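Local coordinates for protein UDP-L-Rhamnose Synthase (Acanthamoeba polyphaga mimivirus, PDB 7JID) that synthesises UDP-L-rhamnose, probably by NADP(H)-dependent epimerisation and reduction of a keto-deoxy sugar nucleotide in a Rossmann-type fold, at residues L107-I112 against V141-T146; I112-N117 against P132-S137; L160-P165 against S191-D196. All blocks are in the same frame, centred on the assembly; numbering follows the deposited sequence. Where two conformers were deposited one is given.

Interaction 1 of 3, residues L107-I112 against V141-T146; sequences LGTGCI and VVKGFT. With NAP (NADP nicotinamide-adenine-dinucleotide phosphate), chain D.
T109 holds OG1 trans to its main-chain nitrogen (chi1 -177°), which leaves CG2 between N and the carbonyl carbon and directed at K143, whose own chain bends at chi2 (-75°) to run on past the threonine. This is the active-site corner of a Rossmann-type short-chain dehydrogenase/reductase fold: K143 closes the YxxxK signature begun by Y139 on helix 138-150, and T109, on strand 103-109, occupies a place consistent with the Ser/Thr of this family. The two side chains cross obliquely. Packing is tight, with T109 CG2 3.4 Å from K143 CB, and the same methyl rests against CG and CD. While CG2 serves the helix, OG1 is turned to the substrate site: it takes the N-H of C111 at 3.0 Å, making an ST turn, and hydrogen-bonds O4' of the bound UDP-rhamnose. K143 NZ is held by Y106 OH and stands 3.9 Å from O3D of the NADP, near the ribose without bonding to it here. Next to the lysine, I112 CG2 lies against the backbone of G144, 3.6 Å from G144 N.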
loop_
_atom_site.group_PDB
_atom_site.type_symbol
_atom_site.label_atom_id
_atom_site.label_comp_id
_atom_site.label_asym_id
_atom_site.label_seq_id
_atom_site.Cartn_x
_atom_site.Cartn_y
_atom_site.Cartn_z
ATOM N N LEU A 107 5.947 13.479 -7.588
ATOM C CA LEU A 107 5.902 13.062 -9.020
ATOM C C LEU A 107 5.371 11.639 -9.086
ATOM O O LEU A 107 6.087 10.711 -8.652
ATOM C CB LEU A 107 7.270 13.177 -9.672
ATOM C CG LEU A 107 7.222 13.139 -11.208
ATOM C CD1 LEU A 107 6.277 14.174 -11.787
ATOM C CD2 LEU A 107 8.617 13.356 -11.781
ATOM N N GLY A 108 4.081 11.504 -9.432
ATOM C CA GLY A 108 3.404 10.206 -9.550
ATOM C C GLY A 108 3.347 9.751 -10.994
ATOM O O GLY A 108 4.252 9.980 -11.788
ATOM N N THR A 109 2.266 9.067 -11.301
ATOM C CA THR A 109 2.105 8.412 -12.608
ATOM C C THR A 109 0.654 8.443 -13.056
ATOM O O THR A 109 -0.253 8.271 -12.218
ATOM C CB THR A 109 2.688 6.993 -12.569
ATOM O OG1 THR A 109 2.568 6.451 -13.883
ATOM C CG2 THR A 109 1.977 6.109 -11.563
ATOM N N GLY A 110 0.481 8.559 -14.381
ATOM C CA GLY A 110 -0.832 8.339 -14.990
ATOM C C GLY A 110 -0.958 6.926 -15.544
ATOM O O GLY A 110 -2.020 6.671 -16.130
ATOM N N CYS A 111 -0.022 6.010 -15.260
ATOM C CA CYS A 111 -0.124 4.586 -15.707
ATOM C C CYS A 111 -1.033 3.786 -14.758
ATOM O O CYS A 111 -0.694 2.678 -14.392
ATOM C CB CYS A 111 1.262 4.024 -15.923
ATOM S SG CYS A 111 1.928 4.796 -17.431
ATOM N N ILE A 112 -2.174 4.367 -14.381
ATOM C CA ILE A 112 -3.164 3.761 -13.440
ATOM C C ILE A 112 -4.503 3.642 -14.150
ATOM O O ILE A 112 -5.483 3.224 -13.508
ATOM C CB ILE A 112 -3.230 4.641 -12.179
ATOM C CG1 ILE A 112 -3.742 6.044 -12.489
ATOM C CG2 ILE A 112 -1.828 4.670 -11.553
ATOM C CD1 ILE A 112 -3.838 6.953 -11.300
ATOM N N VAL A 141 -0.666 -1.162 -9.999
ATOM C CA VAL A 141 -1.596 -1.456 -8.875
ATOM C C VAL A 141 -1.208 -0.620 -7.654
ATOM O O VAL A 141 -2.053 0.108 -7.118
ATOM C CB VAL A 141 -1.594 -2.941 -8.537
ATOM C CG1 VAL A 141 -2.378 -3.140 -7.242
ATOM C CG2 VAL A 141 -2.229 -3.728 -9.680
ATOM N N VAL A 142 0.048 -0.678 -7.265
ATOM C CA VAL A 142 0.527 0.032 -6.054
ATOM C C VAL A 142 0.411 1.538 -6.291
ATOM O O VAL A 142 -0.112 2.243 -5.420
ATOM C CB VAL A 142 1.945 -0.410 -5.682
ATOM C CG1 VAL A 142 2.529 0.496 -4.591
ATOM C CG2 VAL A 142 1.928 -1.852 -5.226
ATOM N N LYS A 143 0.863 2.032 -7.446
ATOM C CA LYS A 143 0.825 3.476 -7.795
ATOM C C LYS A 143 -0.604 3.989 -7.852
ATOM O O LYS A 143 -0.802 5.145 -7.510
ATOM C CB LYS A 143 1.615 3.777 -9.064
ATOM C CG LYS A 143 3.126 3.752 -8.861
ATOM C CD LYS A 143 3.642 5.012 -8.120
ATOM C CE LYS A 143 5.123 5.199 -8.122
ATOM N NZ LYS A 143 5.508 6.511 -7.546
ATOM N N GLY A 144 -1.540 3.160 -8.268
ATOM C CA GLY A 144 -2.956 3.541 -8.265
ATOM C C GLY A 144 -3.376 3.872 -6.861
ATOM O O GLY A 144 -4.028 4.948 -6.611
ATOM N N PHE A 145 -3.050 3.012 -5.900
ATOM C CA PHE A 145 -3.405 3.307 -4.499
ATOM C C PHE A 145 -2.645 4.520 -4.001
ATOM O O PHE A 145 -3.208 5.301 -3.268
ATOM C CB PHE A 145 -3.207 2.079 -3.615
ATOM C CG PHE A 145 -4.264 1.032 -3.887
ATOM C CD1 PHE A 145 -5.583 1.280 -3.541
ATOM C CD2 PHE A 145 -3.975 -0.120 -4.600
ATOM C CE1 PHE A 145 -6.576 0.360 -3.824
ATOM C CE2 PHE A 145 -4.960 -1.060 -4.845
ATOM C CZ PHE A 145 -6.261 -0.800 -4.475
ATOM N N THR A 146 -1.361 4.685 -4.337
ATOM C CA THR A 146 -0.656 5.918 -3.908
ATOM C C THR A 146 -1.394 7.151 -4.441
ATOM O O THR A 146 -1.578 8.156 -3.700
ATOM C CB THR A 146 0.801 5.923 -4.341
ATOM O OG1 THR A 146 1.284 4.668 -3.852
ATOM C CG2 THR A 146 1.541 7.102 -3.771
HETATM P PA NAP D . 15.212 6.659 -11.055
HETATM O O1A NAP D . 16.321 7.179 -11.941
HETATM O O2A NAP D . 15.228 5.218 -10.648
HETATM O O5B NAP D . 15.268 7.627 -9.804
HETATM C C5B NAP D . 14.607 7.277 -8.587
HETATM C C4B NAP D . 15.318 7.765 -7.335
HETATM O O4B NAP D . 14.533 7.536 -6.172
HETATM C C3B NAP D . 16.632 7.009 -7.188
HETATM O O3B NAP D . 17.602 8.062 -6.978
HETATM C C2B NAP D . 16.393 6.173 -5.937
HETATM O O2B NAP D . 17.560 6.164 -5.172
HETATM C C1B NAP D . 15.334 6.955 -5.162
HETATM N N9A NAP D . 14.525 6.249 -4.187
HETATM C C8A NAP D . 13.744 5.199 -4.402
HETATM N N7A NAP D . 13.114 4.845 -3.280
HETATM C C5A NAP D . 13.517 5.687 -2.319
HETATM C C6A NAP D . 13.245 5.805 -0.939
HETATM N N6A NAP D . 12.416 4.956 -0.377
HETATM N N1A NAP D . 13.895 6.816 -0.265
HETATM C C2A NAP D . 14.715 7.653 -0.915
HETATM N N3A NAP D . 15.044 7.609 -2.215
HETATM C C4A NAP D . 14.429 6.628 -2.931
HETATM O O3 NAP D . 13.718 6.890 -11.613
HETATM P PN NAP D . 13.132 8.226 -12.328
HETATM O O1N NAP D . 12.673 7.642 -13.655
HETATM O O2N NAP D . 13.916 9.458 -12.155
HETATM O O5D NAP D . 11.767 8.361 -11.537
HETATM C C5D NAP D . 11.428 9.151 -10.406
HETATM C C4D NAP D . 10.132 8.551 -9.783
HETATM O O4D NAP D . 9.153 9.540 -9.811
HETATM C C3D NAP D . 9.636 7.427 -10.668
HETATM O O3D NAP D . 8.553 6.643 -10.041
HETATM C C2D NAP D . 9.296 8.382 -11.837
HETATM O O2D NAP D . 8.447 7.918 -12.896
HETATM C C1D NAP D . 8.637 9.547 -11.147
HETATM P P2B NAP D . 18.281 4.803 -4.790
HETATM O O1X NAP D . 19.037 4.317 -5.951
HETATM O O2X NAP D . 19.230 5.404 -3.736
HETATM O O3X NAP D . 17.333 3.738 -4.227
#

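Interaction 2 of 3, residues I112-N117 against P132-S137; sequences IFEGQN and PNFFGS. With EDO (1,2-ethanediol), chain F; EDO (1,2-ethanediol), chain G.
The long loop that joins strand 103-109 to helix 138-150 of the Rossmann fold folds back on itself here, just ahead of the S137 N-cap, and the side-chain amide of N133 acts as the clasp. It grips both backbone polar groups of one residue: OD1 receives the N-H of E114 at 2.8 Å, and ND2 gives to E114 O at 3.1 Å, the latter bond nearly straight (163°) and on a lone pair of the carbonyl. Two bonds to one residue fix the rotation of the amide. A second clamp forms two residues earlier, where I112 O takes both N133 N (3.0 Å, in the carbonyl plane) and F134 N (3.2 Å, well above that plane). The F113 ring has the N133 oxygen near its edge and stacks on F126. E114 approaches F134 at a slant with chi1 177° and a bend at chi2, and its carboxylate plane is turned 47° from the ring. In one of two modelled conformers, OE1 lies 3.8 Å from F134 CD1 and accepts from N259 N; OE2 and its salt bridge to R246 are less certain. On a face of the F134 ring, G136 N lies 3.4 Å above the centre.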
loop_
_atom_site.group_PDB
_atom_site.type_symbol
_atom_site.label_atom_id
_atom_site.label_comp_id
_atom_site.label_asym_id
_atom_site.label_seq_id
_atom_site.Cartn_x
_atom_site.Cartn_y
_atom_site.Cartn_z
ATOM N N ILE A 112 -2.174 4.367 -14.381
ATOM C CA ILE A 112 -3.164 3.761 -13.440
ATOM C C ILE A 112 -4.503 3.642 -14.150
ATOM O O ILE A 112 -5.483 3.224 -13.508
ATOM C CB ILE A 112 -3.230 4.641 -12.179
ATOM C CG1 ILE A 112 -3.742 6.044 -12.489
ATOM C CG2 ILE A 112 -1.828 4.670 -11.553
ATOM C CD1 ILE A 112 -3.838 6.953 -11.300
ATOM N N PHE A 113 -4.554 4.027 -15.429
ATOM C CA PHE A 113 -5.800 3.939 -16.229
ATOM C C PHE A 113 -5.533 3.223 -17.553
ATOM O O PHE A 113 -4.412 3.127 -18.031
ATOM C CB PHE A 113 -6.355 5.311 -16.599
ATOM C CG PHE A 113 -6.463 6.303 -15.472
ATOM C CD1 PHE A 113 -7.443 6.171 -14.498
ATOM C CD2 PHE A 113 -5.561 7.348 -15.365
ATOM C CE1 PHE A 113 -7.564 7.116 -13.495
ATOM C CE2 PHE A 113 -5.686 8.292 -14.363
ATOM C CZ PHE A 113 -6.652 8.131 -13.384
ATOM N N GLU A 114 -6.600 2.672 -18.098
ATOM C CA GLU A 114 -6.592 1.999 -19.414
ATOM C C GLU A 114 -7.804 2.495 -20.216
ATOM O O GLU A 114 -8.930 2.369 -19.722
ATOM C CB GLU A 114 -6.546 0.484 -19.214
ATOM C CG GLU A 114 -6.599 -0.316 -20.492
ATOM C CD GLU A 114 -5.368 -0.378 -21.384
ATOM O OE1 GLU A 114 -4.155 -0.468 -20.897
ATOM O OE2 GLU A 114 -5.616 -0.484 -22.615
ATOM N N GLY A 115 -7.557 3.044 -21.395
ATOM C CA GLY A 115 -8.602 3.338 -22.380
ATOM C C GLY A 115 -8.684 4.794 -22.796
ATOM O O GLY A 115 -7.792 5.587 -22.509
ATOM N N GLN A 116 -9.821 5.169 -23.396
ATOM C CA GLN A 116 -10.120 6.534 -23.881
ATOM C C GLN A 116 -9.081 7.031 -24.896
ATOM O O GLN A 116 -9.046 8.251 -25.147
ATOM C CB GLN A 116 -10.300 7.522 -22.728
ATOM C CG GLN A 116 -11.391 7.048 -21.755
ATOM C CD GLN A 116 -11.967 8.103 -20.847
ATOM O OE1 GLN A 116 -12.000 7.977 -19.595
ATOM N NE2 GLN A 116 -12.427 9.151 -21.469
ATOM N N ASN A 117 -8.356 6.096 -25.531
ATOM C CA ASN A 117 -7.225 6.384 -26.447
ATOM C C ASN A 117 -7.544 5.814 -27.834
ATOM O O ASN A 117 -6.629 5.398 -28.504
ATOM C CB ASN A 117 -5.881 5.856 -25.932
ATOM C CG ASN A 117 -5.883 4.361 -25.716
ATOM O OD1 ASN A 117 -6.922 3.775 -25.423
ATOM N ND2 ASN A 117 -4.756 3.697 -25.952
ATOM N N PRO A 132 -8.391 4.690 -10.412
ATOM C CA PRO A 132 -7.681 3.731 -11.260
ATOM C C PRO A 132 -8.602 2.656 -11.847
ATOM O O PRO A 132 -9.530 2.225 -11.157
ATOM C CB PRO A 132 -6.685 3.097 -10.287
ATOM C CG PRO A 132 -6.430 4.185 -9.268
ATOM C CD PRO A 132 -7.793 4.825 -9.073
ATOM N N ASN A 133 -8.352 2.289 -13.091
ATOM C CA ASN A 133 -9.057 1.162 -13.732
ATOM C C ASN A 133 -8.075 0.264 -14.454
ATOM O O ASN A 133 -8.522 -0.604 -15.210
ATOM C CB ASN A 133 -10.168 1.648 -14.656
ATOM C CG ASN A 133 -9.653 2.095 -16.002
ATOM O OD1 ASN A 133 -8.516 2.571 -16.112
ATOM N ND2 ASN A 133 -10.446 1.870 -17.029
ATOM N N PHE A 134 -6.773 0.443 -14.278
ATOM C CA PHE A 134 -5.750 -0.470 -14.839
ATOM C C PHE A 134 -5.001 -1.173 -13.704
ATOM O O PHE A 134 -4.412 -0.478 -12.852
ATOM C CB PHE A 134 -4.792 0.241 -15.798
ATOM C CG PHE A 134 -3.721 -0.663 -16.322
ATOM C CD1 PHE A 134 -3.990 -1.666 -17.257
ATOM C CD2 PHE A 134 -2.438 -0.570 -15.845
ATOM C CE1 PHE A 134 -2.987 -2.525 -17.673
ATOM C CE2 PHE A 134 -1.425 -1.400 -16.291
ATOM C CZ PHE A 134 -1.691 -2.374 -17.220
ATOM N N PHE A 135 -4.987 -2.498 -13.751
ATOM C CA PHE A 135 -4.422 -3.322 -12.661
ATOM C C PHE A 135 -3.463 -4.360 -13.221
ATOM O O PHE A 135 -3.245 -5.348 -12.534
ATOM C CB PHE A 135 -5.546 -3.900 -11.807
ATOM C CG PHE A 135 -6.569 -2.893 -11.381
ATOM C CD1 PHE A 135 -6.289 -1.980 -10.370
ATOM C CD2 PHE A 135 -7.858 -2.896 -11.917
ATOM C CE1 PHE A 135 -7.238 -1.054 -9.958
ATOM C CE2 PHE A 135 -8.806 -1.953 -11.496
ATOM C CZ PHE A 135 -8.498 -1.042 -10.507
ATOM N N GLY A 136 -2.918 -4.139 -14.422
ATOM C CA GLY A 136 -2.191 -5.188 -15.156
ATOM C C GLY A 136 -0.708 -5.264 -14.887
ATOM O O GLY A 136 -0.004 -6.137 -15.494
ATOM N N SER A 137 -0.161 -4.402 -14.024
ATOM C CA SER A 137 1.229 -4.546 -13.532
ATOM C C SER A 137 1.173 -4.309 -12.012
ATOM O O SER A 137 0.319 -3.523 -11.529
ATOM C CB SER A 137 2.206 -3.630 -14.200
ATOM O OG SER A 137 1.915 -2.274 -13.873
HETATM C C1 EDO F . -7.157 1.072 -24.532
HETATM O O1 EDO F . -7.938 1.283 -25.709
HETATM C C2 EDO F . -5.843 0.407 -24.744
HETATM O O2 EDO F . -5.088 0.779 -25.851
HETATM C C1 EDO G . -13.013 3.508 -20.569
HETATM O O1 EDO G . -11.978 2.569 -20.657
HETATM C C2 EDO G . -12.797 4.431 -19.446
HETATM O O2 EDO G . -13.921 5.192 -19.106
#

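Interaction 3 of 3, residues L160-P165 against S191-D196; sequences LRIRMP and SMTILD. With AWU ([[(2~{R},3~{S},4~{R},5~{R})-5-[2,4-bis(oxidanylidene)pyrimidin-1-yl]-3,4-bis(oxidanyl)oxolan-2-yl]methoxy-oxidanyl-phosphoryl] [(2~{R},3~{R},4~{R},5~{R},6~{S})-6-methyl-3,4,5-tris(oxidanyl)oxan-2-yl] hydrogen phosphate), chain C.
I162 and T193 meet at about a right angle where strand 157-162 of the Rossmann sheet runs out into the substrate pocket, and the methyl groups I162 CG2 and T193 CG2 touch at 3.6 Å. The threonine hydroxyl, beside its own backbone N (chi1 -59°), is thereby turned to the main chain of the strand end. It accepts the R163 N-H at 3.1 Å and is also hydrogen-bonded to F216 O, while T193 N returns a weak bond to R163 O. R163 and T193 thus exchange two bonds.

The R163 side chain goes to S191. Its chain bends at chi3 (70°), bringing the guanidinium round so that NH1 meets S191 O at 2.8 Å. The donor lies on a lone pair of that carbonyl, yet the oxygen sits 29° out of the guanidinium plane. N190 OD1 is a further partner of NH1, so two bonds to neighbouring residues steady this arm.

M164 and M192 lie aslant each other, both chains extended beyond CG, and M164 SD packs on M192 CE at 3.9 Å. With a left-handed backbone, M164 presents its N-H to the ligand and bonds O3' of the rhamnose at 2.9 Å; a weaker bond goes to O2'. The methyl CE extends toward the ribose end of the same molecule. The contact therefore probably helps to position a backbone donor of the sugar site, in a buried part of the chain. At its far end P165 packs against the beginning of helix 195-207, both residues lying against W14 of helix 14-25: P165 CB is 3.7 Å from L195 CD1.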
loop_
_atom_site.group_PDB
_atom_site.type_symbol
_atom_site.label_atom_id
_atom_site.label_comp_id
_atom_site.label_asym_id
_atom_site.label_seq_id
_atom_site.Cartn_x
_atom_site.Cartn_y
_atom_site.Cartn_z
ATOM N N LEU A 160 1.489 14.995 -9.323
ATOM C CA LEU A 160 1.610 15.162 -10.791
ATOM C C LEU A 160 1.668 13.777 -11.455
ATOM O O LEU A 160 2.524 12.952 -11.098
ATOM C CB LEU A 160 2.846 15.974 -11.176
ATOM C CG LEU A 160 2.842 17.401 -10.631
ATOM C CD1 LEU A 160 4.094 18.120 -11.058
ATOM C CD2 LEU A 160 1.570 18.157 -11.009
ATOM N N ARG A 161 0.692 13.480 -12.303
ATOM C CA ARG A 161 0.693 12.207 -13.058
ATOM C C ARG A 161 1.407 12.327 -14.404
ATOM O O ARG A 161 0.846 12.823 -15.410
ATOM C CB ARG A 161 -0.768 11.790 -13.236
ATOM C CG ARG A 161 -1.533 11.496 -11.966
ATOM C CD ARG A 161 -2.899 11.057 -12.422
ATOM N NE ARG A 161 -3.864 10.806 -11.396
ATOM C CZ ARG A 161 -5.180 10.907 -11.551
ATOM N NH1 ARG A 161 -5.681 11.403 -12.675
ATOM N NH2 ARG A 161 -5.966 10.559 -10.547
ATOM N N ILE A 162 2.691 11.937 -14.456
ATOM C CA ILE A 162 3.428 11.878 -15.746
ATOM C C ILE A 162 3.223 10.476 -16.332
ATOM O O ILE A 162 2.914 9.541 -15.574
ATOM C CB ILE A 162 4.909 12.241 -15.596
ATOM C CG1 ILE A 162 5.620 11.303 -14.617
ATOM C CG2 ILE A 162 5.038 13.713 -15.232
ATOM C CD1 ILE A 162 7.121 11.281 -14.844
ATOM N N ARG A 163 3.460 10.372 -17.611
ATOM C CA ARG A 163 3.529 9.052 -18.264
ATOM C C ARG A 163 4.662 9.019 -19.256
ATOM O O ARG A 163 4.886 10.023 -19.964
ATOM C CB ARG A 163 2.236 8.728 -18.995
ATOM C CG ARG A 163 1.026 8.703 -18.092
ATOM C CD ARG A 163 -0.232 8.219 -18.806
ATOM N NE ARG A 163 -0.144 6.796 -19.121
ATOM C CZ ARG A 163 -0.272 6.213 -20.312
ATOM N NH1 ARG A 163 -0.282 6.915 -21.423
ATOM N NH2 ARG A 163 -0.257 4.906 -20.401
ATOM N N MET A 164 5.238 7.841 -19.447
ATOM C CA MET A 164 6.167 7.579 -20.580
ATOM C C MET A 164 7.073 8.787 -20.813
ATOM O O MET A 164 7.187 9.347 -21.926
ATOM C CB MET A 164 5.365 7.286 -21.843
ATOM C CG MET A 164 4.447 6.092 -21.595
ATOM S SD MET A 164 3.300 5.793 -22.922
ATOM C CE MET A 164 2.706 4.166 -22.469
ATOM N N PRO A 165 7.800 9.243 -19.763
ATOM C CA PRO A 165 8.573 10.465 -19.897
ATOM C C PRO A 165 9.675 10.405 -20.959
ATOM O O PRO A 165 10.319 9.360 -21.133
ATOM C CB PRO A 165 9.226 10.663 -18.530
ATOM C CG PRO A 165 9.083 9.352 -17.823
ATOM C CD PRO A 165 7.834 8.687 -18.405
ATOM N N SER A 191 -0.986 9.193 -23.943
ATOM C CA SER A 191 -0.567 10.441 -23.289
ATOM C C SER A 191 0.850 10.256 -22.781
ATOM O O SER A 191 1.097 9.287 -22.013
ATOM C CB SER A 191 -1.489 10.844 -22.221
ATOM O OG SER A 191 -2.749 11.272 -22.726
ATOM N N MET A 192 1.722 11.201 -23.093
ATOM C CA MET A 192 3.147 11.144 -22.696
ATOM C C MET A 192 3.605 12.518 -22.222
ATOM O O MET A 192 2.971 13.475 -22.547
ATOM C CB MET A 192 4.063 10.648 -23.820
ATOM C CG MET A 192 3.475 9.528 -24.628
ATOM S SD MET A 192 4.753 8.739 -25.637
ATOM C CE MET A 192 3.784 7.435 -26.451
ATOM N N THR A 193 4.716 12.537 -21.505
ATOM C CA THR A 193 5.283 13.735 -20.840
ATOM C C THR A 193 6.645 14.040 -21.442
ATOM O O THR A 193 7.553 13.231 -21.276
ATOM C CB THR A 193 5.439 13.494 -19.340
ATOM O OG1 THR A 193 4.170 13.194 -18.757
ATOM C CG2 THR A 193 5.955 14.719 -18.613
ATOM N N ILE A 194 6.786 15.200 -22.111
ATOM C CA ILE A 194 8.108 15.678 -22.556
ATOM C C ILE A 194 8.738 16.475 -21.411
ATOM O O ILE A 194 8.246 17.556 -21.099
ATOM C CB ILE A 194 8.041 16.482 -23.860
ATOM C CG1 ILE A 194 7.440 15.612 -24.985
ATOM C CG2 ILE A 194 9.454 16.948 -24.180
ATOM C CD1 ILE A 194 7.180 16.363 -26.223
ATOM N N LEU A 195 9.723 15.884 -20.738
ATOM C CA LEU A 195 10.239 16.470 -19.479
ATOM C C LEU A 195 10.938 17.797 -19.777
ATOM O O LEU A 195 10.825 18.683 -18.947
ATOM C CB LEU A 195 11.189 15.479 -18.793
ATOM C CG LEU A 195 10.522 14.284 -18.130
ATOM C CD1 LEU A 195 11.574 13.345 -17.571
ATOM C CD2 LEU A 195 9.553 14.708 -17.037
ATOM N N ASP A 196 11.596 17.945 -20.929
ATOM C CA ASP A 196 12.260 19.231 -21.252
ATOM C C ASP A 196 11.233 20.372 -21.226
ATOM O O ASP A 196 11.544 21.448 -20.759
ATOM C CB ASP A 196 13.011 19.158 -22.571
ATOM C CG ASP A 196 13.990 18.021 -22.608
ATOM O OD1 ASP A 196 15.187 18.268 -22.334
ATOM O OD2 ASP A 196 13.579 16.886 -22.922
HETATM P PA AWU C . 8.779 -0.203 -20.794
HETATM O O1A AWU C . 8.520 -1.591 -20.345
HETATM O O2A AWU C . 10.151 0.131 -21.354
HETATM O O3A AWU C . 8.680 0.983 -19.681
HETATM P PB AWU C . 7.821 0.950 -18.274
HETATM O O1B AWU C . 6.338 0.531 -18.422
HETATM O O2B AWU C . 8.688 0.247 -17.206
HETATM O O3B AWU C . 7.799 2.530 -18.025
HETATM C "C5'" AWU C . 7.059 4.365 -14.988
HETATM O "O5'" AWU C . 7.740 3.790 -16.086
HETATM C "C4'" AWU C . 6.164 5.491 -15.477
HETATM O "O4'" AWU C . 5.317 5.997 -14.421
HETATM C "C3'" AWU C . 5.292 4.969 -16.571
HETATM O "O3'" AWU C . 4.693 6.070 -17.203
HETATM C "C2'" AWU C . 6.070 4.253 -17.670
HETATM C "C1'" AWU C . 7.019 3.278 -17.127
HETATM N N1 AWU C . 7.358 -1.829 -25.516
HETATM C C2 AWU C . 7.420 -2.292 -26.819
HETATM O O2 AWU C . 6.877 -1.643 -27.737
HETATM N N3 AWU C . 8.201 -3.387 -27.084
HETATM C C4 AWU C . 8.784 -4.112 -26.093
HETATM O O4 AWU C . 9.519 -5.112 -26.433
HETATM C C5 AWU C . 8.737 -3.632 -24.783
HETATM C C6 AWU C . 7.929 -2.542 -24.480
HETATM C C1C AWU C . 6.541 -0.628 -25.181
HETATM C C2C AWU C . 5.570 -0.762 -24.007
HETATM C C3C AWU C . 5.479 0.702 -23.506
HETATM C C4C AWU C . 6.853 1.204 -23.816
HETATM C C5C AWU C . 7.761 1.396 -22.619
HETATM C "C6'" AWU C . 8.169 4.857 -14.062
HETATM O "O2'" AWU C . 6.888 5.209 -18.310
HETATM O O2C AWU C . 4.334 -1.220 -24.495
HETATM O O3C AWU C . 4.586 1.455 -24.307
HETATM O O4C AWU C . 7.506 0.256 -24.650
HETATM O O5C AWU C . 7.697 0.168 -21.859
#

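Strand 103-109 comes first: its end and the residues after it enter interaction 1, which closes when helix 138-150 returns to the same place. Interaction 2 is nested inside that loop and shares I112 with it, pinching the loop shut with P132-S137 just before the helix starts. The chain then passes from the helix to strand 157-162, neighbour of 103-109 in the sheet, where G108 N and G110 N probably bond to L160 O and I162 O, respectively. Interaction 3 follows in series, closing a separate loop from this strand to the start of helix 195-207. R161 packs on F113 and I112, joining interactions 2 and 3. Together, interactions 1 and 3 border the NADP and UDP-rhamnose pockets.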